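Local atomic coordinates of phospholipase C-beta (PLC-beta) (Sepia officinalis, PDB entry 3QR0), a protein that belongs to the phospholipase C-beta family and combines PH, EF-hand-like and C2 domains with a TIM-barrel core that carries a calcium ion. Residues A[333-338]-A[360-365]; A[343-348]-A[576-581]; A[569-574]-A[591-596]; A[580-585]-A[597-602]; A[606-611]-A[751-756]. All coordinates share one frame; numbering follows the deposited sequence.

Contact 1 of 5, residues A[333-338]-A[360-365]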
# COMPACT_ATOMS: atom_id res chain seq x y z
N TYR A 333 14.96 -4.27 0.55
CA TYR A 333 14.21 -3.48 1.50
C TYR A 333 13.02 -4.35 1.91
O TYR A 333 12.34 -4.90 1.04
CB TYR A 333 13.72 -2.18 0.87
CG TYR A 333 14.82 -1.24 0.43
CD1 TYR A 333 15.83 -0.85 1.31
CD2 TYR A 333 14.83 -0.72 -0.86
CE1 TYR A 333 16.84 0.02 0.91
CE2 TYR A 333 15.83 0.16 -1.27
CZ TYR A 333 16.83 0.52 -0.38
OH TYR A 333 17.82 1.39 -0.80
N ILE A 334 12.81 -4.49 3.21
CA ILE A 334 11.82 -5.41 3.76
C ILE A 334 10.82 -4.62 4.62
O ILE A 334 11.21 -3.93 5.56
CB ILE A 334 12.50 -6.50 4.61
CG1 ILE A 334 13.59 -7.22 3.81
CG2 ILE A 334 11.47 -7.51 5.13
CD1 ILE A 334 14.33 -8.31 4.58
N ASN A 335 9.54 -4.70 4.26
CA ASN A 335 8.48 -3.92 4.89
C ASN A 335 8.37 -4.28 6.39
O ASN A 335 8.17 -5.45 6.74
CB ASN A 335 7.17 -4.20 4.14
CG ASN A 335 6.04 -3.26 4.51
OD1 ASN A 335 6.19 -2.36 5.35
ND2 ASN A 335 4.89 -3.47 3.89
N SER A 336 8.53 -3.26 7.25
CA SER A 336 8.76 -3.47 8.68
C SER A 336 7.93 -2.58 9.61
O SER A 336 7.80 -1.37 9.39
CB SER A 336 10.23 -3.25 9.00
OG SER A 336 11.05 -4.16 8.28
N SER A 337 7.41 -3.19 10.68
CA SER A 337 6.56 -2.54 11.67
C SER A 337 7.25 -2.44 13.04
O SER A 337 7.89 -3.39 13.48
CB SER A 337 5.26 -3.33 11.81
OG SER A 337 4.59 -3.02 13.01
N HIS A 338 7.11 -1.28 13.69
CA HIS A 338 7.62 -1.06 15.06
C HIS A 338 6.50 -1.17 16.11
O HIS A 338 5.37 -0.73 15.86
CB HIS A 338 8.24 0.34 15.16
CG HIS A 338 8.60 0.75 16.56
ND1 HIS A 338 7.95 1.76 17.24
CD2 HIS A 338 9.54 0.27 17.41
CE1 HIS A 338 8.48 1.88 18.44
NE2 HIS A 338 9.44 0.99 18.57
N LEU A 360 0.18 -7.77 8.90
CA LEU A 360 0.62 -8.83 7.99
C LEU A 360 -0.16 -8.81 6.67
O LEU A 360 0.38 -9.17 5.62
CB LEU A 360 0.51 -10.20 8.67
CG LEU A 360 1.59 -10.48 9.72
CD1 LEU A 360 1.19 -11.63 10.63
CD2 LEU A 360 2.94 -10.75 9.05
N LEU A 361 -1.40 -8.35 6.72
CA LEU A 361 -2.26 -8.28 5.54
C LEU A 361 -1.88 -7.17 4.56
O LEU A 361 -2.20 -7.26 3.37
CB LEU A 361 -3.72 -8.15 5.95
CG LEU A 361 -4.29 -9.43 6.55
CD1 LEU A 361 -5.60 -9.14 7.28
CD2 LEU A 361 -4.48 -10.50 5.49
N THR A 362 -1.18 -6.15 5.05
CA THR A 362 -0.59 -5.14 4.16
C THR A 362 0.63 -5.67 3.40
O THR A 362 1.13 -5.01 2.49
CB THR A 362 -0.10 -3.91 4.94
OG1 THR A 362 1.06 -4.25 5.69
CG2 THR A 362 -1.20 -3.36 5.87
N GLY A 363 1.11 -6.85 3.79
CA GLY A 363 2.33 -7.42 3.23
C GLY A 363 3.56 -7.14 4.08
O GLY A 363 4.66 -7.58 3.74
N CYS A 364 3.40 -6.40 5.18
CA CYS A 364 4.49 -6.21 6.14
C CYS A 364 5.11 -7.56 6.52
O CYS A 364 4.37 -8.53 6.75
CB CYS A 364 3.99 -5.51 7.40
SG CYS A 364 5.29 -4.98 8.51
N ARG A 365 6.44 -7.62 6.58
CA ARG A 365 7.15 -8.89 6.83
C ARG A 365 7.87 -8.94 8.18
O ARG A 365 8.22 -10.03 8.65
CB ARG A 365 8.18 -9.17 5.73
CG ARG A 365 7.59 -9.30 4.31
CD ARG A 365 6.77 -10.57 4.13
NE ARG A 365 5.39 -10.36 4.55
CZ ARG A 365 4.49 -11.31 4.79
NH1 ARG A 365 4.79 -12.60 4.66
NH2 ARG A 365 3.27 -10.95 5.17
O HOH W 1 3.75 -5.02 1.47

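Contact 2 of 5, residues A[343-348]-A[576-581]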
# COMPACT_ATOMS: atom_id res chain seq x y z
N THR A 343 -1.93 0.16 18.94
CA THR A 343 -2.86 0.69 17.95
C THR A 343 -3.02 2.21 18.03
O THR A 343 -3.74 2.79 17.23
CB THR A 343 -4.24 0.04 18.07
OG1 THR A 343 -4.79 0.29 19.36
CG2 THR A 343 -4.12 -1.47 17.83
N GLY A 344 -2.33 2.85 18.99
CA GLY A 344 -2.34 4.30 19.11
C GLY A 344 -1.09 4.88 19.76
O GLY A 344 0.03 4.64 19.30
N HIS A 345 -1.30 5.62 20.85
CA HIS A 345 -0.25 6.33 21.58
C HIS A 345 0.67 5.33 22.27
O HIS A 345 0.22 4.29 22.75
CB HIS A 345 -0.92 7.25 22.61
CG HIS A 345 -0.04 8.33 23.15
ND1 HIS A 345 0.74 8.17 24.27
CD2 HIS A 345 0.11 9.63 22.76
CE1 HIS A 345 1.37 9.31 24.53
NE2 HIS A 345 1.00 10.20 23.63
N GLN A 346 1.96 5.65 22.33
CA GLN A 346 2.97 4.76 22.91
C GLN A 346 2.85 4.57 24.42
O GLN A 346 3.31 3.56 24.96
CB GLN A 346 4.39 5.26 22.60
CG GLN A 346 4.77 5.29 21.12
CD GLN A 346 4.92 3.91 20.52
OE1 GLN A 346 5.72 3.11 20.98
NE2 GLN A 346 4.15 3.63 19.48
N LEU A 347 2.26 5.54 25.11
CA LEU A 347 2.20 5.52 26.58
C LEU A 347 0.81 5.28 27.15
O LEU A 347 0.68 4.69 28.22
CB LEU A 347 2.74 6.84 27.15
CG LEU A 347 4.13 7.28 26.71
CD1 LEU A 347 4.47 8.60 27.38
CD2 LEU A 347 5.17 6.22 27.05
N THR A 348 -0.23 5.73 26.44
CA THR A 348 -1.60 5.65 26.95
C THR A 348 -2.55 4.85 26.06
O THR A 348 -3.75 4.80 26.33
CB THR A 348 -2.20 7.07 27.10
OG1 THR A 348 -2.14 7.74 25.84
CG2 THR A 348 -1.41 7.87 28.14
N THR A 576 11.10 9.34 22.36
CA THR A 576 10.46 10.65 22.47
C THR A 576 9.26 10.83 21.53
O THR A 576 8.45 11.73 21.73
CB THR A 576 11.44 11.82 22.23
OG1 THR A 576 12.15 11.60 21.00
CG2 THR A 576 12.44 11.94 23.37
N ARG A 577 9.15 9.98 20.51
CA ARG A 577 7.99 10.00 19.61
C ARG A 577 6.81 9.28 20.26
O ARG A 577 6.31 8.29 19.74
CB ARG A 577 8.33 9.35 18.27
CG ARG A 577 9.40 10.06 17.47
CD ARG A 577 9.74 9.28 16.21
NE ARG A 577 10.78 9.92 15.41
CZ ARG A 577 10.59 10.93 14.56
NH1 ARG A 577 9.38 11.45 14.36
NH2 ARG A 577 11.62 11.42 13.89
N VAL A 578 6.38 9.80 21.40
CA VAL A 578 5.35 9.16 22.22
C VAL A 578 3.98 9.10 21.52
O VAL A 578 3.16 8.24 21.85
CB VAL A 578 5.21 9.85 23.60
CG1 VAL A 578 6.50 9.70 24.40
CG2 VAL A 578 4.83 11.33 23.47
N ASP A 579 3.76 9.98 20.54
CA ASP A 579 2.51 10.00 19.76
C ASP A 579 2.52 9.03 18.57
O ASP A 579 1.59 9.03 17.75
CB ASP A 579 2.18 11.42 19.28
CG ASP A 579 3.25 12.01 18.35
OD1 ASP A 579 4.37 11.46 18.22
OD2 ASP A 579 2.95 13.07 17.74
N SER A 580 3.58 8.23 18.47
CA SER A 580 3.73 7.19 17.45
C SER A 580 3.98 7.76 16.05
O SER A 580 3.76 7.09 15.04
CB SER A 580 2.55 6.21 17.46
OG SER A 580 2.33 5.72 18.78
N SER A 581 4.50 8.99 16.01
CA SER A 581 4.91 9.61 14.77
C SER A 581 6.11 8.85 14.20
O SER A 581 6.79 8.12 14.93
CB SER A 581 5.28 11.08 15.00
OG SER A 581 6.40 11.19 15.86

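Contact 3 of 5, residues A[569-574]-A[591-596]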
# COMPACT_ATOMS: atom_id res chain seq x y z
N THR A 569 20.53 -4.26 8.88
CA THR A 569 20.25 -3.26 9.89
C THR A 569 18.75 -3.09 10.03
O THR A 569 18.03 -2.95 9.03
CB THR A 569 20.83 -1.87 9.53
OG1 THR A 569 22.20 -2.01 9.14
CG2 THR A 569 20.76 -0.92 10.74
N ARG A 570 18.28 -3.11 11.27
CA ARG A 570 16.92 -2.70 11.59
C ARG A 570 16.98 -1.34 12.27
O ARG A 570 17.87 -1.09 13.08
CB ARG A 570 16.25 -3.73 12.50
CG ARG A 570 14.84 -3.36 12.94
CD ARG A 570 14.15 -4.55 13.62
NE ARG A 570 12.79 -4.20 14.03
CZ ARG A 570 12.47 -3.59 15.18
NH1 ARG A 570 13.41 -3.25 16.06
NH2 ARG A 570 11.20 -3.31 15.44
N ILE A 571 16.04 -0.47 11.94
CA ILE A 571 15.95 0.86 12.53
C ILE A 571 14.59 0.97 13.20
O ILE A 571 13.61 0.42 12.70
CB ILE A 571 16.05 1.97 11.45
CG1 ILE A 571 17.21 1.69 10.49
CG2 ILE A 571 16.16 3.35 12.10
CD1 ILE A 571 18.58 1.99 11.05
N TYR A 572 14.52 1.66 14.34
CA TYR A 572 13.22 1.91 14.97
C TYR A 572 13.17 3.29 15.63
O TYR A 572 14.21 3.84 16.01
CB TYR A 572 12.86 0.79 15.96
CG TYR A 572 13.82 0.63 17.11
CD1 TYR A 572 13.59 1.29 18.31
CD2 TYR A 572 14.95 -0.18 17.00
CE1 TYR A 572 14.46 1.15 19.37
CE2 TYR A 572 15.83 -0.33 18.07
CZ TYR A 572 15.58 0.35 19.25
OH TYR A 572 16.43 0.22 20.33
N PRO A 573 11.95 3.86 15.75
CA PRO A 573 11.84 5.23 16.25
C PRO A 573 12.26 5.40 17.71
O PRO A 573 12.07 4.51 18.53
CB PRO A 573 10.35 5.57 16.06
CG PRO A 573 9.66 4.28 15.87
CD PRO A 573 10.66 3.34 15.28
N LYS A 574 12.85 6.56 18.01
CA LYS A 574 13.24 6.91 19.37
C LYS A 574 12.04 7.05 20.31
O LYS A 574 10.92 7.32 19.88
CB LYS A 574 14.05 8.22 19.37
CG LYS A 574 13.29 9.44 18.83
CD LYS A 574 14.20 10.66 18.70
CE LYS A 574 13.53 11.73 17.84
NZ LYS A 574 14.36 12.96 17.72
N ALA A 591 20.82 4.52 2.96
CA ALA A 591 22.04 3.86 3.44
C ALA A 591 21.99 2.33 3.28
O ALA A 591 22.89 1.62 3.74
CB ALA A 591 22.28 4.22 4.90
N GLY A 592 20.94 1.84 2.62
CA GLY A 592 20.79 0.41 2.36
C GLY A 592 20.23 -0.41 3.51
O GLY A 592 20.29 -1.64 3.46
N CYS A 593 19.69 0.26 4.54
CA CYS A 593 19.07 -0.43 5.68
C CYS A 593 17.83 -1.16 5.21
O CYS A 593 17.04 -0.61 4.45
CB CYS A 593 18.69 0.55 6.81
SG CYS A 593 20.08 1.48 7.49
N GLN A 594 17.65 -2.39 5.69
CA GLN A 594 16.63 -3.28 5.16
C GLN A 594 15.33 -3.26 5.96
O GLN A 594 14.24 -3.30 5.39
CB GLN A 594 17.14 -4.72 5.10
CG GLN A 594 18.42 -4.88 4.30
CD GLN A 594 19.67 -4.66 5.12
OE1 GLN A 594 19.61 -4.16 6.25
NE2 GLN A 594 20.81 -5.02 4.57
N LEU A 595 15.46 -3.20 7.29
CA LEU A 595 14.30 -3.30 8.18
C LEU A 595 14.04 -1.95 8.83
O LEU A 595 14.37 -1.73 9.99
CB LEU A 595 14.54 -4.39 9.23
CG LEU A 595 14.74 -5.83 8.72
CD1 LEU A 595 15.21 -6.75 9.86
CD2 LEU A 595 13.46 -6.37 8.11
N VAL A 596 13.44 -1.04 8.06
CA VAL A 596 13.18 0.31 8.52
C VAL A 596 11.78 0.36 9.15
O VAL A 596 10.78 0.61 8.46
CB VAL A 596 13.35 1.31 7.36
CG1 VAL A 596 13.15 2.74 7.84
CG2 VAL A 596 14.74 1.16 6.77

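Contact 4 of 5, residues A[580-585]-A[597-602]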
# COMPACT_ATOMS: atom_id res chain seq x y z
N SER A 580 3.58 8.23 18.47
CA SER A 580 3.73 7.19 17.45
C SER A 580 3.98 7.76 16.05
O SER A 580 3.76 7.09 15.04
CB SER A 580 2.55 6.21 17.46
OG SER A 580 2.33 5.72 18.78
N SER A 581 4.50 8.99 16.01
CA SER A 581 4.91 9.61 14.77
C SER A 581 6.11 8.85 14.20
O SER A 581 6.79 8.12 14.93
CB SER A 581 5.28 11.08 15.00
OG SER A 581 6.40 11.19 15.86
N ASN A 582 6.35 9.00 12.91
CA ASN A 582 7.40 8.27 12.21
C ASN A 582 8.44 9.18 11.56
O ASN A 582 8.13 10.30 11.17
CB ASN A 582 6.77 7.45 11.09
CG ASN A 582 5.96 6.29 11.60
OD1 ASN A 582 6.47 5.45 12.34
ND2 ASN A 582 4.68 6.22 11.20
N TYR A 583 9.66 8.67 11.43
CA TYR A 583 10.63 9.23 10.49
C TYR A 583 10.28 8.81 9.06
O TYR A 583 9.59 7.81 8.84
CB TYR A 583 12.06 8.78 10.80
CG TYR A 583 12.21 7.31 11.14
CD1 TYR A 583 12.58 6.92 12.42
CD2 TYR A 583 11.99 6.31 10.19
CE1 TYR A 583 12.72 5.58 12.75
CE2 TYR A 583 12.13 4.96 10.52
CZ TYR A 583 12.49 4.61 11.81
OH TYR A 583 12.64 3.29 12.16
N VAL A 584 10.76 9.58 8.09
CA VAL A 584 10.62 9.22 6.69
C VAL A 584 11.62 8.10 6.38
O VAL A 584 12.82 8.27 6.62
CB VAL A 584 10.87 10.44 5.77
CG1 VAL A 584 10.83 10.02 4.31
CG2 VAL A 584 9.83 11.52 6.05
N PRO A 585 11.13 6.96 5.88
CA PRO A 585 11.98 5.77 5.76
C PRO A 585 13.13 5.89 4.75
O PRO A 585 14.17 5.25 4.94
CB PRO A 585 11.00 4.67 5.35
CG PRO A 585 9.85 5.39 4.74
CD PRO A 585 9.75 6.68 5.46
N ALA A 597 11.73 0.11 10.46
CA ALA A 597 10.47 -0.10 11.19
C ALA A 597 9.65 1.17 11.43
O ALA A 597 10.17 2.19 11.90
CB ALA A 597 10.74 -0.81 12.51
N LEU A 598 8.37 1.09 11.12
CA LEU A 598 7.47 2.23 11.25
C LEU A 598 6.28 1.88 12.12
O LEU A 598 5.89 0.71 12.22
CB LEU A 598 7.00 2.68 9.86
CG LEU A 598 8.11 3.05 8.88
CD1 LEU A 598 7.57 3.18 7.47
CD2 LEU A 598 8.80 4.34 9.32
N ASN A 599 5.69 2.89 12.73
CA ASN A 599 4.45 2.73 13.46
C ASN A 599 3.28 2.70 12.48
O ASN A 599 2.87 3.74 11.96
CB ASN A 599 4.28 3.86 14.48
CG ASN A 599 5.34 3.80 15.56
OD1 ASN A 599 5.56 2.76 16.17
ND2 ASN A 599 5.99 4.93 15.81
N PHE A 600 2.73 1.51 12.24
CA PHE A 600 1.68 1.31 11.24
C PHE A 600 0.36 1.98 11.59
O PHE A 600 -0.47 2.20 10.70
CB PHE A 600 1.46 -0.19 10.96
CG PHE A 600 2.32 -0.72 9.85
CD1 PHE A 600 3.69 -0.58 9.89
CD2 PHE A 600 1.75 -1.35 8.75
CE1 PHE A 600 4.48 -1.05 8.86
CE2 PHE A 600 2.53 -1.84 7.72
CZ PHE A 600 3.90 -1.68 7.77
N GLN A 601 0.16 2.32 12.86
CA GLN A 601 -1.07 2.97 13.31
C GLN A 601 -1.08 4.47 13.07
O GLN A 601 -2.12 5.11 13.22
CB GLN A 601 -1.31 2.70 14.81
CG GLN A 601 -0.37 3.43 15.77
CD GLN A 601 0.90 2.66 16.08
OE1 GLN A 601 1.47 1.98 15.21
NE2 GLN A 601 1.35 2.77 17.32
N CYS A 602 0.06 5.05 12.72
CA CYS A 602 0.16 6.48 12.48
C CYS A 602 0.26 6.74 10.98
O CYS A 602 1.30 6.51 10.38
CB CYS A 602 1.37 7.07 13.19
SG CYS A 602 1.56 8.86 13.01

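Contact 5 of 5, residues A[606-611]-A[751-756]. With GOL (glycerol), chain K.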
# COMPACT_ATOMS: atom_id res chain seq x y z
N ALA A 606 5.25 9.26 6.39
CA ALA A 606 6.10 8.07 6.39
C ALA A 606 5.33 6.78 6.05
O ALA A 606 5.77 6.00 5.22
CB ALA A 606 6.79 7.92 7.72
N MET A 607 4.18 6.58 6.70
CA MET A 607 3.36 5.40 6.44
C MET A 607 2.70 5.42 5.06
O MET A 607 2.62 4.40 4.39
CB MET A 607 2.30 5.18 7.54
CG MET A 607 2.79 4.35 8.72
SD MET A 607 3.59 2.79 8.26
CE MET A 607 2.24 1.93 7.46
N CYS A 608 2.22 6.59 4.65
CA CYS A 608 1.68 6.78 3.30
C CYS A 608 2.68 6.36 2.22
O CYS A 608 2.31 5.65 1.29
CB CYS A 608 1.25 8.24 3.09
SG CYS A 608 -0.17 8.73 4.09
N VAL A 609 3.93 6.78 2.37
CA VAL A 609 5.00 6.43 1.43
C VAL A 609 5.36 4.95 1.50
O VAL A 609 5.54 4.29 0.48
CB VAL A 609 6.27 7.29 1.68
CG1 VAL A 609 7.43 6.79 0.85
CG2 VAL A 609 5.98 8.76 1.37
N ASN A 610 5.46 4.43 2.72
CA ASN A 610 5.81 3.03 2.94
C ASN A 610 4.82 2.09 2.25
O ASN A 610 5.23 1.20 1.49
CB ASN A 610 5.86 2.72 4.43
CG ASN A 610 6.40 1.34 4.72
OD1 ASN A 610 7.60 1.08 4.56
ND2 ASN A 610 5.53 0.44 5.16
N LEU A 611 3.53 2.29 2.49
CA LEU A 611 2.51 1.44 1.89
C LEU A 611 2.47 1.61 0.37
O LEU A 611 2.27 0.64 -0.36
CB LEU A 611 1.14 1.72 2.51
CG LEU A 611 1.07 1.40 4.01
CD1 LEU A 611 -0.28 1.83 4.57
CD2 LEU A 611 1.32 -0.06 4.26
N ARG A 751 -5.45 7.38 -3.80
CA ARG A 751 -5.48 6.40 -2.74
C ARG A 751 -5.64 7.09 -1.39
O ARG A 751 -5.27 8.26 -1.24
CB ARG A 751 -4.17 5.62 -2.72
CG ARG A 751 -3.82 4.97 -4.04
CD ARG A 751 -4.68 3.76 -4.27
NE ARG A 751 -4.44 3.13 -5.56
CZ ARG A 751 -3.35 2.42 -5.88
NH1 ARG A 751 -2.36 2.26 -5.01
NH2 ARG A 751 -3.26 1.88 -7.09
N ASN A 752 -6.22 6.37 -0.43
CA ASN A 752 -6.26 6.88 0.94
C ASN A 752 -4.92 6.60 1.63
O ASN A 752 -3.98 6.14 0.98
CB ASN A 752 -7.49 6.36 1.72
CG ASN A 752 -7.49 4.86 1.92
OD1 ASN A 752 -6.46 4.19 1.87
ND2 ASN A 752 -8.69 4.32 2.15
N GLU A 753 -4.84 6.88 2.92
CA GLU A 753 -3.57 6.75 3.66
C GLU A 753 -3.07 5.32 3.73
O GLU A 753 -1.86 5.09 3.75
CB GLU A 753 -3.70 7.31 5.07
CG GLU A 753 -3.99 8.79 5.15
CD GLU A 753 -5.47 9.10 5.25
OE1 GLU A 753 -6.30 8.31 4.74
OE2 GLU A 753 -5.80 10.16 5.82
N SER A 754 -4.00 4.36 3.75
CA SER A 754 -3.64 2.93 3.76
C SER A 754 -3.35 2.39 2.35
O SER A 754 -3.14 1.19 2.17
CB SER A 754 -4.75 2.09 4.41
OG SER A 754 -5.90 2.03 3.59
N ASN A 755 -3.34 3.29 1.37
CA ASN A 755 -3.09 2.97 -0.03
C ASN A 755 -4.19 2.14 -0.69
O ASN A 755 -3.93 1.44 -1.66
CB ASN A 755 -1.71 2.31 -0.24
CG ASN A 755 -1.14 2.58 -1.64
OD1 ASN A 755 -1.32 3.67 -2.20
ND2 ASN A 755 -0.45 1.60 -2.20
N ARG A 756 -5.41 2.24 -0.19
CA ARG A 756 -6.56 1.66 -0.88
C ARG A 756 -7.24 2.73 -1.74
O ARG A 756 -7.20 3.91 -1.40
CB ARG A 756 -7.55 1.03 0.10
CG ARG A 756 -7.06 -0.28 0.75
CD ARG A 756 -6.89 -1.39 -0.28
NE ARG A 756 -6.53 -2.68 0.30
CZ ARG A 756 -7.40 -3.59 0.75
NH1 ARG A 756 -8.71 -3.37 0.71
NH2 ARG A 756 -6.94 -4.72 1.26
C1 GOL K . -0.05 -2.31 0.99
O1 GOL K . 1.25 -1.86 0.65
C2 GOL K . -1.11 -1.58 0.16
O2 GOL K . -0.47 -0.82 -0.84
C3 GOL K . -2.08 -2.56 -0.51
O3 GOL K . -3.34 -1.94 -0.69
O HOH W 2 -0.43 4.95 1.22

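Contact 1 of 5, residues A[333-338]-A[360-365]
N335 and C364 bring the two backbones closest, their CA atoms 4.8 Å apart, and the touching parts of 333-338 and 360-365 run 110° to each other. R365 N donates to N335 O at 2.8 Å and 160°. G363 closes the helix end in a Schellman motif, and T362 OG1 accepts from C364 N in an ST turn and bonds to V359 O. Over this turn lies the N335 side chain. Its CG stands anti to the backbone N (chi1 -169°), which carries the amide across the C364 backbone, ND2 coming 3.5 Å from C364 N. A water accepts from N335 ND2 and donates to T362 O, while N335 OD1 is taken by N610. C364 SG lies against the bend of the other segment, 3.5 Å from S337 N and beside S337 CB. I334 CG2 meets R365 CB at 3.7 Å, the two side chains crossing at about a right angle. R365 bends away; NE reaches G363 O at 3.0 Å and NH1 the carbonyls of A404 and Y410. The contact joins strand 332-334 and the residues that follow it to the link between helix 354-361 and strand 366-372, with strand 595-596 covering I334 and strand 412-418 R365.

Contact 2 of 5, residues A[343-348]-A[576-581]
H345 and Q346 of one irregular loop face D579 and V578 of another, CA atoms 4.9 and 5.0 Å apart, where 576-581 makes a type I beta turn from R577 to S580. The carbonyl of V578 accepts from Q346 N at 2.9 Å, nearly along the C=O axis, and its oxygen sits 3.2 Å above the plane of the H345 imidazole, over the ring centre. The H345 and V578 side chains run alongside each other in the same direction; ND1 of the ring is used within its own loop, by L347 N. S580 OG is gripped from two directions: it donates to G344 O at 2.6 Å and accepts from Q346 NE2 at 2.9 Å. The second bond is nearly straight (170°) and leaves in the plane of the amide. A bend at chi2 (-69°) folds the Q346 chain so that its amide reaches the serine, and N339, a calcium ligand, donates to OE1 at the other end. Both ends of the buried amide are thus held, which places Q346 in the second shell of the calcium site, where it may help to orient N339. L347 CD1 packs against V578 CG1 at 3.8 Å. The contact joins the loop between strand 332-334 and helix 354-361 to the loop between strand 569-572 and helix 586-589, linking the X and Y parts of the barrel.

Contact 3 of 5, residues A[569-574]-A[591-596]
Strands 569-572 and 595-596, the two strands of a beta-alpha-beta unit whose crossover includes helix 586-589, meet here as parallel neighbours, R570 paired with L595 and I571 with V596. T569 O accepts from L595 N at 3.1 Å, and I571 N donates to L595 O at 2.9 Å. R570 CA also brings its hydrogen toward L595 O, 3.2 Å away. One more bond extends the ladder beyond the paired residues: the side-chain oxygen OE1 of Q594 takes T569 N at 2.8 Å and 164°, the donor tilted 22° from the amide carbonyl plane. A bend at chi2 (87°) turns the Q594 chain back to this place, and NE2 is held by the carbonyls of Q567 and A330, which fixes the amide's rotation.

In the TIM-barrel core this pair continues the parallel run of strands 522-523, 540-545 and 569-572, and I334 of strand 332-334 bonds to Q594 O on its far flank. R570 and L595 share one face of the sheet. Their side chains cross at about a right angle, CB to CB 3.7 Å, before the arginine chain, extended from CG to NE, continues to E368, a calcium ligand, in a salt bridge and to S543 in a hydrogen bond. I571 and V596 point to the other face, where Y588 of helix 586-589 touches both. There I571 CD1 lies 3.9 Å from C593 SG, and the same sulfur touches T569 CB. G592, with positive phi, ends that helix in a Schellman motif just before C593 turns its sulfur toward the strand.

Contact 4 of 5, residues A[580-585]-A[597-602]
The N582 and N599 side chains cross at a slant, with their amide planes only 30° apart, and the phenol ring of Y583 meets L598 CD2 and A597 O obliquely, while Y588 meets it edge-to-face. Both segments are loops of the TIM-barrel core: 580-585 leads into helix 586-589, whereas the other follows strand 595-596. N582 uses both ends of its amide on the backbone of one residue: OD1 accepts from N599 N at 2.7 Å, and ND2 donates to N599 O at 3.2 Å and 174°, the oxygen lying in the plane of the N582 amide. N599 O has a second donor, C602 N, which closes the type I turn from N599 to C602; the two donors reach it from opposite faces of its carbonyl plane. N582 thus satisfies the N-H and carbonyl of N599. In the reverse direction, N599 ND2 makes weak bonds to the carbonyls of S580 and S581, while its OD1 accepts from H338. C602 SG touches S581 CA at 3.9 Å. Y583 has CG between its backbone N and carbonyl carbon (chi1 44°), which turns the ring toward L598, CE2 to CD2 3.6 Å; it also touches I571 and V596. L598 spreads its methyls over two partners, for CD1 meets P585 CG at 4.2 Å. At the far end of the phenol, Y583 OH comes to 2.7 Å from A597 O.

Contact 5 of 5, residues A[606-611]-A[751-756]
The CB of L611 is directed toward the beta turn N752-N755, and C608, one turn earlier, lays its sulfur beside the start of that turn. The leucine's CG stands anti to the carbonyl carbon (chi1 -63°), which sends CD1 over the turn backbone, 3.6 Å from S754 CA and 3.7 Å from E753 O. C608 SG touches E753 CB at 3.9 Å and also its CG, after which a bend at chi2 leads the glutamate's carboxylate away from the helix. N755 packs next along the turn, CB to CB 4.0 Å from L611. Its amide nitrogen turns to a glycerol molecule, ND2 donating to O2 at 2.8 Å and 168°. The glycerol, probably from the crystallisation liquor, gives two hydroxyls, O1 and O2, to L611 O, and its O3 lies at the edge of the R756 guanidinium, weakly bonded to NE. A water makes a second bridge, donating to C608 O at 2.8 Å and to E753 O. Within the 751-756 loop, N752 OD1 accepts from R756 N, and R751 makes a salt bridge with E615. Van der Waals touches and a bridging water thus join helix 605-613 of the barrel to a type I turn between strands 746-751 and 757-758, at the interface of the TIM barrel with the C2 domain.

Contacts 1, 3, 4 and 5 are buried, whereas contact 2 is only partly so and lies farthest from the chain's centre. Contact 3 is mainly sheet pairing by main-chain bonds; contact 4, beside it, replaces this regular ladder with asparagine amides, and I571 O to A597 N carries the strand bonding from one to the other. Contacts 2 and 4 share S580 and S581, and Q601 of contact 4 donates to G344 of contact 2. Contact 1 reaches contact 4 through H338 and contact 5 through N335 and N610. Contacts 1 to 4 stay within the barrel; contact 5 meets the C2 domain through van der Waals touches and a bridging water, with a glycerol bound alongside.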